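PDB 6EVG: multi-copper Oxidase CueO from Ochrobactrum, which oxidises lignin model compounds and lignosulfonate as a laccase-like enzyme, probably passing the electrons through copper centres to dioxygen. Local coordinates for residues A[91-96]-A[435-440]; A[104-109]-A[408-413]; A[131-136]-A[487-492]. One frame throughout, in Å; residues are numbered along the deposited sequence.

In the fold
All three contacts join the beginning of the chain to its end: 91-96, 104-109 and 131-136 come first, and 408-413, 435-440 and 487-492 follow about 300 residues or more later. Interaction 2 is nested within the loop closed by interaction 1, and interaction 3 crosses both. The centres of interactions 1 and 3 are about 10 Å apart, and the two touch: strands 434-438 and 486-490 neighbour each other in one sheet, as do 91-93 and 126-131 in another. Interaction 2 lies nearer the surface, its centre about 10 Å from that of interaction 3 and about 15 Å from that of interaction 1. Together they join the first and last cupredoxin domains at the histidine-rich interface that, in multicopper oxidases, houses the trinuclear copper site.

Interaction 1: residues A[91-96]-A[435-440]; sequences HWHGLF and PFHIHG. With EDO (1,2-ethanediol), chain C.
Two His-X-His motifs of the multicopper oxidase family face each other here, H91 and H93 on the strand 91-93 and H437 on strand 434-438 with H439 just past its end, and their four rings form one buried aromatic cluster. H91 and H437 meet edge to edge through a hydrogen bond, NE2 of H91 to NE2 of H437 at 2.9 Å and an angle of 166°, in which either nitrogen could be the donor. Two further pairs across the contact are offset stacks. The H91 and H439 ring centroids lie 3.6 Å apart with planes only 6° from parallel, and H91 NE2 sits 3.4 Å above the centre of the H439 ring. The opposite face of H91 is met by CA of H93, which leaves that imidazole sandwiched. H93 and H437 stack with the same centroid separation, and H437 NE2 lies over the middle of the H93 ring. With its CG anti to the backbone N (chi1 172°), H437 is gripped at its rim by H91 and on its face by H93. Other nitrogens are held too: H91 ND1 by D102, H437 ND1 by the carbonyl of D462, H93 ND1 by H131 and H93 NE2 by T463. H439 ND1 donates to O1 of a bound ethanediol, probably from the crystallisation liquor, at 2.8 Å, in its ring plane. In relatives, paired His-X-His motifs from the first and last domains surround the trinuclear copper cluster; the direct imidazole-to-imidazole bond here fits such a site with no metal between H91 and H437.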
loop_
_atom_site.group_PDB
_atom_site.type_symbol
_atom_site.label_atom_id
_atom_site.label_comp_id
_atom_site.label_asym_id
_atom_site.label_seq_id
_atom_site.Cartn_x
_atom_site.Cartn_y
_atom_site.Cartn_z
ATOM N N HIS A 91 -8.425 -7.218 2.254
ATOM C CA HIS A 91 -7.431 -7.803 1.361
ATOM C C HIS A 91 -6.065 -7.765 2.054
ATOM O O HIS A 91 -5.656 -6.713 2.540
ATOM C CB HIS A 91 -7.399 -7.005 0.025
ATOM C CG HIS A 91 -6.214 -7.202 -0.847
ATOM N ND1 HIS A 91 -5.705 -8.424 -1.197
ATOM C CD2 HIS A 91 -5.455 -6.275 -1.509
ATOM C CE1 HIS A 91 -4.643 -8.225 -2.003
ATOM N NE2 HIS A 91 -4.495 -6.932 -2.216
ATOM N N TRP A 92 -5.420 -8.922 2.094
ATOM C CA TRP A 92 -4.115 -9.091 2.730
ATOM C C TRP A 92 -3.067 -8.710 1.662
ATOM O O TRP A 92 -2.540 -9.555 0.933
ATOM C CB TRP A 92 -3.928 -10.516 3.250
ATOM C CG TRP A 92 -5.051 -11.069 4.039
ATOM C CD1 TRP A 92 -5.757 -12.172 3.727
ATOM C CD2 TRP A 92 -5.585 -10.576 5.279
ATOM N NE1 TRP A 92 -6.741 -12.406 4.651
ATOM C CE2 TRP A 92 -6.683 -11.437 5.619
ATOM C CE3 TRP A 92 -5.283 -9.514 6.143
ATOM C CZ2 TRP A 92 -7.441 -11.228 6.767
ATOM C CZ3 TRP A 92 -6.050 -9.310 7.262
ATOM C CH2 TRP A 92 -7.130 -10.173 7.565
ATOM N N HIS A 93 -2.826 -7.406 1.574
ATOM C CA HIS A 93 -2.028 -6.746 0.509
ATOM C C HIS A 93 -0.540 -6.964 0.779
ATOM O O HIS A 93 0.066 -6.262 1.577
ATOM C CB HIS A 93 -2.442 -5.289 0.484
ATOM C CG HIS A 93 -1.956 -4.501 -0.693
ATOM N ND1 HIS A 93 -2.753 -3.499 -1.236
ATOM C CD2 HIS A 93 -0.760 -4.512 -1.326
ATOM C CE1 HIS A 93 -2.036 -2.912 -2.187
ATOM N NE2 HIS A 93 -0.832 -3.489 -2.266
ATOM N N GLY A 94 0.012 -7.967 0.092
ATOM C CA GLY A 94 1.370 -8.409 0.274
ATOM C C GLY A 94 1.561 -9.739 0.932
ATOM O O GLY A 94 2.632 -10.329 0.892
ATOM N N LEU A 95 0.490 -10.267 1.543
ATOM C CA LEU A 95 0.567 -11.593 2.145
ATOM C C LEU A 95 0.429 -12.653 1.081
ATOM O O LEU A 95 -0.291 -12.459 0.085
ATOM C CB LEU A 95 -0.555 -11.748 3.210
ATOM C CG LEU A 95 -0.332 -12.777 4.283
ATOM C CD1 LEU A 95 0.859 -12.339 5.187
ATOM C CD2 LEU A 95 -1.575 -12.979 5.111
ATOM N N PHE A 96 1.160 -13.767 1.238
ATOM C CA PHE A 96 1.066 -14.860 0.240
ATOM C C PHE A 96 0.054 -15.888 0.748
ATOM O O PHE A 96 0.333 -16.661 1.676
ATOM C CB PHE A 96 2.386 -15.548 0.016
ATOM C CG PHE A 96 3.438 -14.792 -0.772
ATOM C CD1 PHE A 96 3.454 -13.416 -0.921
ATOM C CD2 PHE A 96 4.492 -15.506 -1.311
ATOM C CE1 PHE A 96 4.489 -12.783 -1.632
ATOM C CE2 PHE A 96 5.512 -14.864 -2.009
ATOM C CZ PHE A 96 5.489 -13.517 -2.166
ATOM N N PRO A 435 -1.061 3.773 -10.439
ATOM C CA PRO A 435 -0.415 2.668 -9.672
ATOM C C PRO A 435 -1.098 1.329 -9.970
ATOM O O PRO A 435 -2.216 1.093 -9.645
ATOM C CB PRO A 435 -0.627 3.134 -8.247
ATOM C CG PRO A 435 -1.908 3.920 -8.268
ATOM C CD PRO A 435 -1.942 4.603 -9.635
ATOM N N PHE A 436 -0.349 0.421 -10.555
ATOM C CA PHE A 436 -0.787 -0.943 -10.811
ATOM C C PHE A 436 -0.640 -1.793 -9.560
ATOM O O PHE A 436 0.439 -1.818 -8.989
ATOM C CB PHE A 436 0.103 -1.528 -11.905
ATOM C CG PHE A 436 -0.127 -2.980 -12.194
ATOM C CD1 PHE A 436 -1.187 -3.369 -13.001
ATOM C CD2 PHE A 436 0.702 -3.965 -11.728
ATOM C CE1 PHE A 436 -1.362 -4.716 -13.294
ATOM C CE2 PHE A 436 0.531 -5.278 -12.004
ATOM C CZ PHE A 436 -0.555 -5.672 -12.791
ATOM N N HIS A 437 -1.672 -2.577 -9.212
ATOM C CA HIS A 437 -1.546 -3.582 -8.160
ATOM C C HIS A 437 -2.159 -4.883 -8.638
ATOM O O HIS A 437 -3.245 -4.893 -9.230
ATOM C CB HIS A 437 -2.232 -3.118 -6.836
ATOM C CG HIS A 437 -2.304 -4.168 -5.751
ATOM N ND1 HIS A 437 -1.179 -4.883 -5.340
ATOM C CD2 HIS A 437 -3.327 -4.597 -4.969
ATOM C CE1 HIS A 437 -1.562 -5.735 -4.370
ATOM N NE2 HIS A 437 -2.837 -5.564 -4.118
ATOM N N ILE A 438 -1.425 -5.975 -8.407
ATOM C CA ILE A 438 -1.941 -7.329 -8.654
ATOM C C ILE A 438 -2.057 -8.068 -7.332
ATOM O O ILE A 438 -1.131 -8.082 -6.519
ATOM C CB ILE A 438 -1.082 -8.065 -9.695
ATOM C CG1 ILE A 438 -1.741 -9.402 -10.071
ATOM C CG2 ILE A 438 0.356 -8.254 -9.286
ATOM C CD1 ILE A 438 -1.252 -9.973 -11.413
ATOM N N HIS A 439 -3.214 -8.682 -7.117
ATOM C CA HIS A 439 -3.453 -9.576 -5.990
ATOM C C HIS A 439 -2.972 -10.992 -6.333
ATOM O O HIS A 439 -3.219 -11.452 -7.444
ATOM C CB HIS A 439 -4.925 -9.675 -5.628
ATOM C CG HIS A 439 -5.622 -8.398 -5.347
ATOM N ND1 HIS A 439 -6.712 -8.364 -4.503
ATOM C CD2 HIS A 439 -5.424 -7.122 -5.732
ATOM C CE1 HIS A 439 -7.157 -7.125 -4.433
ATOM N NE2 HIS A 439 -6.384 -6.345 -5.170
ATOM N N GLY A 440 -2.365 -11.672 -5.364
ATOM C CA GLY A 440 -2.095 -13.091 -5.579
ATOM C C GLY A 440 -0.951 -13.458 -6.480
ATOM O O GLY A 440 -0.791 -14.613 -6.837
HETATM C C1 EDO C . -8.635 -11.431 -3.560
HETATM O O1 EDO C . -7.293 -10.944 -3.675
HETATM C C2 EDO C . -9.710 -10.525 -4.007
HETATM O O2 EDO C . -9.534 -9.203 -3.473
#

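Interaction 2: residues A[104-109]-A[408-413]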
loop_
_atom_site.group_PDB
_atom_site.type_symbol
_atom_site.label_atom_id
_atom_site.label_comp_id
_atom_site.label_asym_id
_atom_site.label_seq_id
_atom_site.Cartn_x
_atom_site.Cartn_y
_atom_site.Cartn_z
ATOM N N GLY A 104 -12.372 -9.870 -0.780
ATOM C CA GLY A 104 -12.729 -9.063 -1.922
ATOM C C GLY A 104 -14.208 -9.145 -2.205
ATOM O O GLY A 104 -14.963 -9.681 -1.419
ATOM N N PRO A 105 -14.627 -8.627 -3.363
ATOM C CA PRO A 105 -16.095 -8.459 -3.598
ATOM C C PRO A 105 -16.851 -9.769 -3.795
ATOM O O PRO A 105 -18.087 -9.713 -3.791
ATOM C CB PRO A 105 -16.147 -7.585 -4.861
ATOM C CG PRO A 105 -14.845 -7.828 -5.497
ATOM C CD PRO A 105 -13.810 -8.033 -4.423
ATOM N N HIS A 106 -16.162 -10.885 -3.990
ATOM C CA HIS A 106 -16.832 -12.191 -4.085
ATOM C C HIS A 106 -17.062 -12.838 -2.761
ATOM O O HIS A 106 -17.724 -13.894 -2.674
ATOM C CB HIS A 106 -16.079 -13.125 -5.014
ATOM C CG HIS A 106 -15.958 -12.591 -6.399
ATOM N ND1 HIS A 106 -16.995 -12.623 -7.304
ATOM C CD2 HIS A 106 -14.935 -11.959 -7.018
ATOM C CE1 HIS A 106 -16.608 -12.068 -8.429
ATOM N NE2 HIS A 106 -15.354 -11.668 -8.284
ATOM N N ASN A 107 -16.532 -12.261 -1.682
ATOM C CA ASN A 107 -16.695 -12.831 -0.324
ATOM C C ASN A 107 -16.770 -11.741 0.713
ATOM O O ASN A 107 -16.014 -11.714 1.665
ATOM C CB ASN A 107 -15.626 -13.902 -0.044
ATOM C CG ASN A 107 -14.175 -13.404 0.003
ATOM O OD1 ASN A 107 -13.792 -12.455 -0.691
ATOM N ND2 ASN A 107 -13.323 -14.114 0.771
ATOM N N VAL A 108 -17.742 -10.867 0.575
ATOM C CA VAL A 108 -17.961 -9.776 1.487
ATOM C C VAL A 108 -18.415 -10.309 2.837
ATOM O O VAL A 108 -19.264 -11.205 2.918
ATOM C CB VAL A 108 -19.009 -8.811 0.888
ATOM C CG1 VAL A 108 -19.386 -7.694 1.863
ATOM C CG2 VAL A 108 -18.496 -8.178 -0.424
ATOM N N ILE A 109 -17.887 -9.717 3.906
ATOM C CA ILE A 109 -18.315 -10.015 5.267
ATOM C C ILE A 109 -19.562 -9.180 5.583
ATOM O O ILE A 109 -19.496 -7.944 5.626
ATOM C CB ILE A 109 -17.207 -9.674 6.322
ATOM C CG1 ILE A 109 -15.856 -10.192 5.919
ATOM C CG2 ILE A 109 -17.646 -10.182 7.703
ATOM C CD1 ILE A 109 -14.753 -9.656 6.774
ATOM N N PHE A 408 -14.470 -3.357 -15.437
ATOM C CA PHE A 408 -14.669 -4.470 -14.524
ATOM C C PHE A 408 -16.093 -5.025 -14.540
ATOM O O PHE A 408 -17.052 -4.267 -14.465
ATOM C CB PHE A 408 -14.363 -3.994 -13.091
ATOM C CG PHE A 408 -14.547 -5.050 -12.029
ATOM C CD1 PHE A 408 -13.750 -6.152 -12.008
ATOM C CD2 PHE A 408 -15.555 -4.943 -11.064
ATOM C CE1 PHE A 408 -13.928 -7.120 -11.031
ATOM C CE2 PHE A 408 -15.741 -5.916 -10.092
ATOM C CZ PHE A 408 -14.932 -6.996 -10.085
ATOM N N ASP A 409 -16.162 -6.334 -14.614
ATOM C CA ASP A 409 -17.455 -7.046 -14.532
ATOM C C ASP A 409 -17.227 -8.220 -13.570
ATOM O O ASP A 409 -16.377 -9.097 -13.798
ATOM C CB ASP A 409 -17.840 -7.543 -15.941
ATOM C CG ASP A 409 -19.079 -8.416 -15.996
ATOM O OD1 ASP A 409 -19.628 -8.875 -14.985
ATOM O OD2 ASP A 409 -19.510 -8.627 -17.160
ATOM N N MET A 410 -17.988 -8.226 -12.482
ATOM C CA MET A 410 -17.884 -9.300 -11.490
ATOM C C MET A 410 -17.948 -10.707 -12.016
ATOM O O MET A 410 -17.333 -11.626 -11.500
ATOM C CB MET A 410 -19.039 -9.156 -10.472
ATOM C CG MET A 410 -18.895 -8.004 -9.516
ATOM S SD MET A 410 -17.711 -8.320 -8.192
ATOM C CE MET A 410 -18.700 -9.449 -7.167
ATOM N N ASP A 411 -18.694 -10.898 -13.111
ATOM C CA ASP A 411 -18.894 -12.225 -13.670
ATOM C C ASP A 411 -17.934 -12.593 -14.775
ATOM O O ASP A 411 -18.098 -13.666 -15.346
ATOM C CB ASP A 411 -20.351 -12.291 -14.160
ATOM C CG ASP A 411 -21.330 -12.237 -13.029
ATOM O OD1 ASP A 411 -21.101 -12.912 -12.028
ATOM O OD2 ASP A 411 -22.320 -11.491 -13.082
ATOM N N ARG A 412 -16.971 -11.736 -15.099
ATOM C CA ARG A 412 -16.074 -11.951 -16.238
ATOM C C ARG A 412 -14.651 -12.217 -15.744
ATOM O O ARG A 412 -14.108 -11.450 -14.965
ATOM C CB ARG A 412 -16.080 -10.730 -17.148
ATOM C CG ARG A 412 -15.324 -10.959 -18.461
ATOM C CD ARG A 412 -15.285 -9.694 -19.305
ATOM N NE ARG A 412 -14.388 -8.683 -18.734
ATOM C CZ ARG A 412 -14.654 -7.396 -18.499
ATOM N NH1 ARG A 412 -15.810 -6.872 -18.750
ATOM N NH2 ARG A 412 -13.661 -6.650 -17.997
ATOM N N ILE A 413 -14.067 -13.282 -16.255
ATOM C CA ILE A 413 -12.669 -13.594 -16.024
ATOM C C ILE A 413 -11.870 -13.038 -17.191
ATOM O O ILE A 413 -12.059 -13.429 -18.350
ATOM C CB ILE A 413 -12.405 -15.090 -15.841
ATOM C CG1 ILE A 413 -13.209 -15.647 -14.664
ATOM C CG2 ILE A 413 -10.931 -15.404 -15.755
ATOM C CD1 ILE A 413 -12.937 -14.966 -13.346
#
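Two type I beta turns, G104 to N107 and D409 to R412, face each other across this contact, with the CA atoms of H106 and M410 8.0 Å apart. They belong to loops of the first and last cupredoxin domains, and the second turn carries an Asx turn at D409. M410 does most of the touching. Its chain, bent at chi2 (-77°) and again at chi3, curls back so that the thioether wedges between P105 and H106. SD rests on P105, 3.8 Å from its CB, while the methyl CE lies over one face of the H106 imidazole, 3.9 Å from the ring centroid, a CH-pi contact. The same methyl also approaches the carbonyl of P105, CE to O at 3.4 Å. H106 meets the other turn with its edge as well: its CE1 points at M410 O, 3.2 Å away and in the ring plane. Q503, on strand 501-506, ties the two together, accepting from H106 NE2 through OE1 and donating from NE2 to M410 O. With an alanine in place of H106, Q503 OE1 would probably lose its imidazole partner and M410 CE the ring face on which it packs. Around the contact, P105 also touches H133 and H135, and F408 meets the H135 ring edge-to-face. Within its own turn, D409 OD1 takes the backbone N of D411 at 2.9 Å, met from well above the carboxylate plane.

Interaction 3: residues A[131-136]-A[487-492]. With CU (copper (II) ion), chain B.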
loop_
_atom_site.group_PDB
_atom_site.type_symbol
_atom_site.label_atom_id
_atom_site.label_comp_id
_atom_site.label_asym_id
_atom_site.label_seq_id
_atom_site.Cartn_x
_atom_site.Cartn_y
_atom_site.Cartn_z
ATOM N N HIS A 131 -6.634 -3.777 3.980
ATOM C CA HIS A 131 -7.606 -2.700 3.782
ATOM C C HIS A 131 -8.775 -3.291 2.998
ATOM O O HIS A 131 -8.649 -4.368 2.420
ATOM C CB HIS A 131 -6.947 -1.552 3.009
ATOM C CG HIS A 131 -6.395 -1.987 1.689
ATOM N ND1 HIS A 131 -7.181 -2.155 0.563
ATOM C CD2 HIS A 131 -5.168 -2.402 1.345
ATOM C CE1 HIS A 131 -6.402 -2.590 -0.422
ATOM N NE2 HIS A 131 -5.162 -2.710 0.018
ATOM N N PRO A 132 -9.890 -2.574 2.929
ATOM C CA PRO A 132 -11.065 -3.129 2.192
ATOM C C PRO A 132 -10.773 -3.217 0.716
ATOM O O PRO A 132 -9.993 -2.448 0.136
ATOM C CB PRO A 132 -12.172 -2.113 2.453
ATOM C CG PRO A 132 -11.752 -1.445 3.751
ATOM C CD PRO A 132 -10.267 -1.355 3.622
ATOM N N HIS A 133 -11.442 -4.151 0.066
ATOM C CA HIS A 133 -11.375 -4.298 -1.382
ATOM C C HIS A 133 -12.775 -4.729 -1.811
ATOM O O HIS A 133 -13.206 -5.865 -1.576
ATOM C CB HIS A 133 -10.304 -5.294 -1.836
ATOM C CG HIS A 133 -10.149 -5.283 -3.320
ATOM N ND1 HIS A 133 -9.610 -4.205 -3.992
ATOM C CD2 HIS A 133 -10.533 -6.169 -4.260
ATOM C CE1 HIS A 133 -9.668 -4.455 -5.292
ATOM N NE2 HIS A 133 -10.244 -5.640 -5.484
ATOM N N LEU A 134 -13.493 -3.798 -2.427
ATOM C CA LEU A 134 -14.899 -3.937 -2.691
ATOM C C LEU A 134 -15.205 -3.567 -4.145
ATOM O O LEU A 134 -14.380 -2.981 -4.849
ATOM C CB LEU A 134 -15.690 -3.034 -1.724
ATOM C CG LEU A 134 -15.524 -3.399 -0.245
ATOM C CD1 LEU A 134 -16.054 -2.282 0.625
ATOM C CD2 LEU A 134 -16.204 -4.708 0.077
ATOM N N HIS A 135 -16.417 -3.839 -4.588
ATOM C CA HIS A 135 -16.949 -3.434 -5.891
ATOM C C HIS A 135 -17.668 -2.109 -5.739
ATOM O O HIS A 135 -18.741 -2.021 -5.157
ATOM C CB HIS A 135 -17.887 -4.532 -6.376
ATOM C CG HIS A 135 -18.542 -4.197 -7.672
ATOM N ND1 HIS A 135 -19.745 -4.761 -8.049
ATOM C CD2 HIS A 135 -18.161 -3.392 -8.680
ATOM C CE1 HIS A 135 -20.092 -4.253 -9.219
ATOM N NE2 HIS A 135 -19.141 -3.448 -9.645
ATOM N N GLY A 136 -17.050 -1.035 -6.220
ATOM C CA GLY A 136 -17.646 0.283 -6.215
ATOM C C GLY A 136 -17.597 1.096 -4.943
ATOM O O GLY A 136 -17.895 2.295 -4.962
ATOM N N MET A 487 -7.430 -10.399 -8.525
ATOM C CA MET A 487 -7.724 -9.183 -9.243
ATOM C C MET A 487 -6.461 -8.430 -9.557
ATOM O O MET A 487 -5.462 -8.581 -8.863
ATOM C CB MET A 487 -8.686 -8.316 -8.455
ATOM C CG MET A 487 -9.960 -9.194 -8.149
ATOM S SD MET A 487 -11.211 -8.351 -7.265
ATOM C CE MET A 487 -12.098 -7.789 -8.571
ATOM N N PHE A 488 -6.536 -7.570 -10.563
ATOM C CA PHE A 488 -5.511 -6.575 -10.845
ATOM C C PHE A 488 -6.201 -5.295 -11.206
ATOM O O PHE A 488 -7.267 -5.308 -11.842
ATOM C CB PHE A 488 -4.484 -7.075 -11.860
ATOM C CG PHE A 488 -5.027 -7.420 -13.224
ATOM C CD1 PHE A 488 -5.575 -8.658 -13.455
ATOM C CD2 PHE A 488 -4.902 -6.579 -14.334
ATOM C CE1 PHE A 488 -6.002 -9.056 -14.751
ATOM C CE2 PHE A 488 -5.336 -6.959 -15.603
ATOM C CZ PHE A 488 -5.881 -8.207 -15.805
ATOM N N HIS A 489 -5.602 -4.150 -10.849
ATOM C CA HIS A 489 -6.333 -2.905 -10.942
ATOM C C HIS A 489 -5.404 -1.717 -10.752
ATOM O O HIS A 489 -4.292 -1.854 -10.280
ATOM C CB HIS A 489 -7.499 -2.865 -9.905
ATOM C CG HIS A 489 -7.072 -3.084 -8.487
ATOM N ND1 HIS A 489 -6.776 -2.040 -7.645
ATOM C CD2 HIS A 489 -6.917 -4.204 -7.752
ATOM C CE1 HIS A 489 -6.456 -2.538 -6.449
ATOM N NE2 HIS A 489 -6.488 -3.853 -6.499
ATOM N N CYS A 490 -5.979 -0.545 -11.012
ATOM C CA CYS A 490 -5.385 0.714 -10.586
ATOM C C CYS A 490 -5.677 0.882 -9.109
ATOM O O CYS A 490 -6.780 0.607 -8.639
ATOM C CB CYS A 490 -5.933 1.863 -11.385
ATOM S SG CYS A 490 -5.185 3.432 -10.905
ATOM N N HIS A 491 -4.679 1.383 -8.365
ATOM C CA HIS A 491 -4.801 1.680 -6.954
ATOM C C HIS A 491 -5.176 3.141 -6.627
ATOM O O HIS A 491 -5.194 3.489 -5.450
ATOM C CB HIS A 491 -3.559 1.198 -6.154
ATOM C CG HIS A 491 -3.862 0.599 -4.817
ATOM N ND1 HIS A 491 -4.293 1.292 -3.723
ATOM C CD2 HIS A 491 -3.840 -0.716 -4.442
ATOM C CE1 HIS A 491 -4.529 0.407 -2.719
ATOM N NE2 HIS A 491 -4.235 -0.811 -3.132
ATOM N N VAL A 492 -5.527 3.939 -7.664
ATOM C CA VAL A 492 -6.312 5.141 -7.436
ATOM C C VAL A 492 -7.733 4.653 -7.189
ATOM O O VAL A 492 -8.340 4.077 -8.064
ATOM C CB VAL A 492 -6.223 6.126 -8.637
ATOM C CG1 VAL A 492 -7.228 7.239 -8.501
ATOM C CG2 VAL A 492 -4.835 6.696 -8.715
HETATM CU CU CU B . -5.842 4.961 -12.275
#
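Ring contacts come first where the His-X-His pair H131 and H133 faces H489 and H491, which flank the copper ligand C490. CE1 of H133 lies over one face of the H489 ring, 3.5 Å from NE2 of H489, but the two rings are offset enough to share little of their faces. H131 and H491 approach more loosely, NE2 to NE2 at 3.8 Å, with H131 NE2 in the plane of the H491 ring and the two planes at 77°. A sulfur-aromatic contact adds to these: SD of M487 lies at the edge of the H133 ring, in its plane and 3.4 Å from NE2 of H133.

The hydrogen bonds run within each segment and fix ring rotation. H131 ND1 reaches P132 O at 2.9 Å, and H489 ND1 reaches C490 O at 2.8 Å in a nearly straight bond. With CG between the backbone N and the carbonyl carbon (chi1 56° in H489), each ring can reach the carbonyl of the next residue. Their NE2 atoms bond to H93 and H439 respectively.

Metal binding is by C490 SG, 2.2 Å from the copper ion that H434 and H495 also hold; V492 N donates to the same sulfur at 3.3 Å. In multicopper oxidases such a His-Cys-His sequence links the mononuclear copper to the trinuclear site, and probably does so here. Strand 486-490 runs between 434-438 and 501-506, and V492 occupies the N-cap position of helix 493-497, whose E496 touches both H133 and H489.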